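Side-chain contact in prephenate dehydrogenase (Aquifex aeolicus, PDB 2G5C), which probably catalyses the NAD-dependent oxidative decarboxylation of prephenate to 4-hydroxyphenylpyruvate, a step of tyrosine biosynthesis: residues 14-19 with 158-163. Residues are numbered along the deposited sequence; the frame is centred on the assembly and turned at random.
Sequences GSFAKS and KRVWED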
ATOM      1  N   GLY A  14      23.140   9.235 -11.117  1.00 28.96           N
ATOM      2  CA  GLY A  14      22.924   9.484 -12.531  1.00 29.07           C
ATOM      3  C   GLY A  14      21.798  10.463 -12.803  1.00 30.05           C
ATOM      4  O   GLY A  14      21.883  11.256 -13.738  1.00 31.81           O
ATOM      5  N   SER A  15      20.742  10.422 -11.994  1.00 30.09           N
ATOM      6  CA  SER A  15      19.609  11.327 -12.190  1.00 31.07           C
ATOM      7  C   SER A  15      19.989  12.772 -11.894  1.00 31.33           C
ATOM      8  O   SER A  15      19.575  13.688 -12.608  1.00 31.81           O
ATOM      9  CB  SER A  15      18.422  10.917 -11.307  1.00 30.58           C
ATOM     10  OG  SER A  15      17.895   9.659 -11.705  1.00 31.89           O
ATOM     11  N   PHE A  16      20.764  12.979 -10.834  1.00 31.45           N
ATOM     12  CA  PHE A  16      21.196  14.326 -10.477  1.00 31.07           C
ATOM     13  C   PHE A  16      22.051  14.886 -11.604  1.00 30.87           C
ATOM     14  O   PHE A  16      21.902  16.043 -11.993  1.00 32.61           O
ATOM     15  CB  PHE A  16      22.018  14.311  -9.190  1.00 31.48           C
ATOM     16  CG  PHE A  16      22.533  15.668  -8.789  1.00 32.08           C
ATOM     17  CD1 PHE A  16      21.663  16.643  -8.305  1.00 33.36           C
ATOM     18  CD2 PHE A  16      23.883  15.976  -8.910  1.00 32.45           C
ATOM     19  CE1 PHE A  16      22.131  17.907  -7.944  1.00 33.47           C
ATOM     20  CE2 PHE A  16      24.364  17.235  -8.554  1.00 33.38           C
ATOM     21  CZ  PHE A  16      23.486  18.203  -8.069  1.00 32.57           C
ATOM     22  N   ALA A  17      22.945  14.053 -12.122  1.00 30.92           N
ATOM     23  CA  ALA A  17      23.839  14.446 -13.206  1.00 32.98           C
ATOM     24  C   ALA A  17      23.061  14.886 -14.445  1.00 34.20           C
ATOM     25  O   ALA A  17      23.340  15.932 -15.031  1.00 33.12           O
ATOM     26  CB  ALA A  17      24.769  13.285 -13.559  1.00 31.63           C
ATOM     27  N   LYS A  18      22.081  14.081 -14.839  1.00 35.92           N
ATOM     28  CA  LYS A  18      21.277  14.396 -16.008  1.00 36.71           C
ATOM     29  C   LYS A  18      20.415  15.617 -15.737  1.00 37.63           C
ATOM     30  O   LYS A  18      20.239  16.469 -16.608  1.00 37.96           O
ATOM     31  CB  LYS A  18      20.401  13.199 -16.376  1.00 38.76           C
ATOM     32  CG  LYS A  18      21.194  11.927 -16.649  1.00 40.27           C
ATOM     33  CD  LYS A  18      20.295  10.769 -17.047  1.00 43.20           C
ATOM     34  CE  LYS A  18      19.623  11.018 -18.388  1.00 45.17           C
ATOM     35  NZ  LYS A  18      18.775   9.865 -18.801  1.00 47.88           N
ATOM     36  N   SER A  19      19.879  15.705 -14.526  1.00 38.77           N
ATOM     37  CA  SER A  19      19.043  16.838 -14.167  1.00 39.70           C
ATOM     38  C   SER A  19      19.888  18.100 -14.211  1.00 40.15           C
ATOM     39  O   SER A  19      19.385  19.187 -14.493  1.00 40.23           O
ATOM     40  CB  SER A  19      18.458  16.653 -12.766  1.00 41.02           C
ATOM     41  OG  SER A  19      17.576  15.544 -12.719  1.00 41.74           O
ATOM     42  N   LYS A 158      21.010  24.760  -1.855  1.00 36.25           N
ATOM     43  CA  LYS A 158      19.578  25.010  -1.975  1.00 37.06           C
ATOM     44  C   LYS A 158      19.229  25.457  -3.389  1.00 37.32           C
ATOM     45  O   LYS A 158      18.337  24.898  -4.025  1.00 36.65           O
ATOM     46  CB  LYS A 158      19.128  26.088  -0.986  1.00 39.34           C
ATOM     47  CG  LYS A 158      17.669  26.497  -1.158  1.00 41.61           C
ATOM     48  CD  LYS A 158      17.242  27.549  -0.145  1.00 44.24           C
ATOM     49  CE  LYS A 158      15.797  27.976  -0.375  1.00 44.61           C
ATOM     50  NZ  LYS A 158      15.367  29.041   0.573  1.00 47.67           N
ATOM     51  N   ARG A 159      19.937  26.468  -3.880  1.00 38.09           N
ATOM     52  CA  ARG A 159      19.688  26.982  -5.222  1.00 39.61           C
ATOM     53  C   ARG A 159      19.855  25.912  -6.294  1.00 38.30           C
ATOM     54  O   ARG A 159      19.104  25.883  -7.266  1.00 37.71           O
ATOM     55  CB  ARG A 159      20.622  28.156  -5.531  1.00 42.77           C
ATOM     56  CG  ARG A 159      20.368  29.402  -4.696  1.00 48.03           C
ATOM     57  CD  ARG A 159      21.135  30.599  -5.261  1.00 52.53           C
ATOM     58  NE  ARG A 159      20.964  31.810  -4.461  1.00 56.06           N
ATOM     59  CZ  ARG A 159      21.425  31.961  -3.223  1.00 57.71           C
ATOM     60  NH1 ARG A 159      22.089  30.973  -2.638  1.00 58.67           N
ATOM     61  NH2 ARG A 159      21.226  33.100  -2.569  1.00 57.61           N
ATOM     62  N   VAL A 160      20.847  25.040  -6.119  1.00 36.65           N
ATOM     63  CA  VAL A 160      21.109  23.975  -7.082  1.00 35.39           C
ATOM     64  C   VAL A 160      19.910  23.038  -7.192  1.00 35.39           C
ATOM     65  O   VAL A 160      19.440  22.739  -8.291  1.00 35.04           O
ATOM     66  CB  VAL A 160      22.346  23.147  -6.680  1.00 34.94           C
ATOM     67  CG1 VAL A 160      22.600  22.057  -7.714  1.00 35.29           C
ATOM     68  CG2 VAL A 160      23.559  24.054  -6.554  1.00 36.15           C
ATOM     69  N   TRP A 161      19.422  22.570  -6.050  1.00 34.74           N
ATOM     70  CA  TRP A 161      18.269  21.677  -6.035  1.00 35.37           C
ATOM     71  C   TRP A 161      17.073  22.341  -6.708  1.00 36.36           C
ATOM     72  O   TRP A 161      16.351  21.709  -7.477  1.00 36.14           O
ATOM     73  CB  TRP A 161      17.919  21.303  -4.599  1.00 32.18           C
ATOM     74  CG  TRP A 161      18.762  20.194  -4.048  1.00 29.83           C
ATOM     75  CD1 TRP A 161      19.531  20.231  -2.923  1.00 29.05           C
ATOM     76  CD2 TRP A 161      18.859  18.857  -4.557  1.00 27.56           C
ATOM     77  NE1 TRP A 161      20.096  19.000  -2.695  1.00 26.93           N
ATOM     78  CE2 TRP A 161      19.699  18.137  -3.682  1.00 27.91           C
ATOM     79  CE3 TRP A 161      18.316  18.196  -5.669  1.00 27.46           C
ATOM     80  CZ2 TRP A 161      20.009  16.784  -3.880  1.00 25.20           C
ATOM     81  CZ3 TRP A 161      18.623  16.854  -5.866  1.00 23.82           C
ATOM     82  CH2 TRP A 161      19.462  16.164  -4.975  1.00 26.52           C
ATOM     83  N   GLU A 162      16.869  23.620  -6.418  1.00 38.27           N
ATOM     84  CA  GLU A 162      15.765  24.363  -7.010  1.00 41.26           C
ATOM     85  C   GLU A 162      15.955  24.460  -8.521  1.00 42.19           C
ATOM     86  O   GLU A 162      14.982  24.485  -9.274  1.00 42.77           O
ATOM     87  CB  GLU A 162      15.684  25.770  -6.405  1.00 41.62           C
ATOM     88  CG  GLU A 162      15.545  25.780  -4.892  1.00 42.87           C
ATOM     89  CD  GLU A 162      15.368  27.174  -4.321  1.00 43.94           C
ATOM     90  OE1 GLU A 162      16.274  28.018  -4.486  1.00 43.44           O
ATOM     91  OE2 GLU A 162      14.316  27.425  -3.701  1.00 45.56           O
ATOM     92  N   ASP A 163      17.209  24.511  -8.959  1.00 44.17           N
ATOM     93  CA  ASP A 163      17.515  24.602 -10.383  1.00 45.23           C
ATOM     94  C   ASP A 163      17.146  23.323 -11.117  1.00 44.87           C
ATOM     95  O   ASP A 163      16.999  23.318 -12.337  1.00 45.02           O
ATOM     96  CB  ASP A 163      18.996  24.917 -10.595  1.00 49.16           C
ATOM     97  CG  ASP A 163      19.322  26.382 -10.347  1.00 52.39           C
ATOM     98  OD1 ASP A 163      18.729  27.242 -11.033  1.00 54.79           O
ATOM     99  OD2 ASP A 163      20.164  26.675  -9.470  1.00 53.96           O
TER
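Phe16 and Trp161 form a T-shaped (edge-to-face) aromatic pair, a worked example of how one ring can join two helices whose backbones stay well separated. The edge of the phenyl ring is directed at the six-membered ring of the indole, with centroids 5.3 Å apart and planes inclined at 62°. Phe16 CE1 lies over one indole face near its rim, while the closest approach is 3.9 Å, between Phe16 CD1 and Trp161 CZ3. With its CG anti to the backbone N (chi1 178°), Phe16 extends straight into the interface. Trp161 leaves its helix pointing away, yet the indole folds back far enough to bring its benzo end against Phe16.

An aliphatic branch packs against the phenyl edge as well: Val160 sets CG1 near the ring plane, 4.0 Å from Phe16 CZ, so that Phe16 meets two successive residues of 158-163.

Within helix 11-22, Ser19 OG donates to Ser15 O at 2.7 Å, from the face of the carbonyl opposite to Ser19 N, and this oxygen therefore accepts two bonds. Ser23 OG, just beyond that helix, hydrogen-bonds to Ser19 O and Asp163 O and so connects the two helices.

Phe65 of strand 65-68 touches Phe16 and Val160, and Met67 touches Phe16 and Trp161. All three touching residues are buried, packing helix 151-163 beside helix 11-22, whose first turn includes the last glycine of a probable GxGxxG motif, on the sheet of the Rossmann-type nucleotide-binding domain.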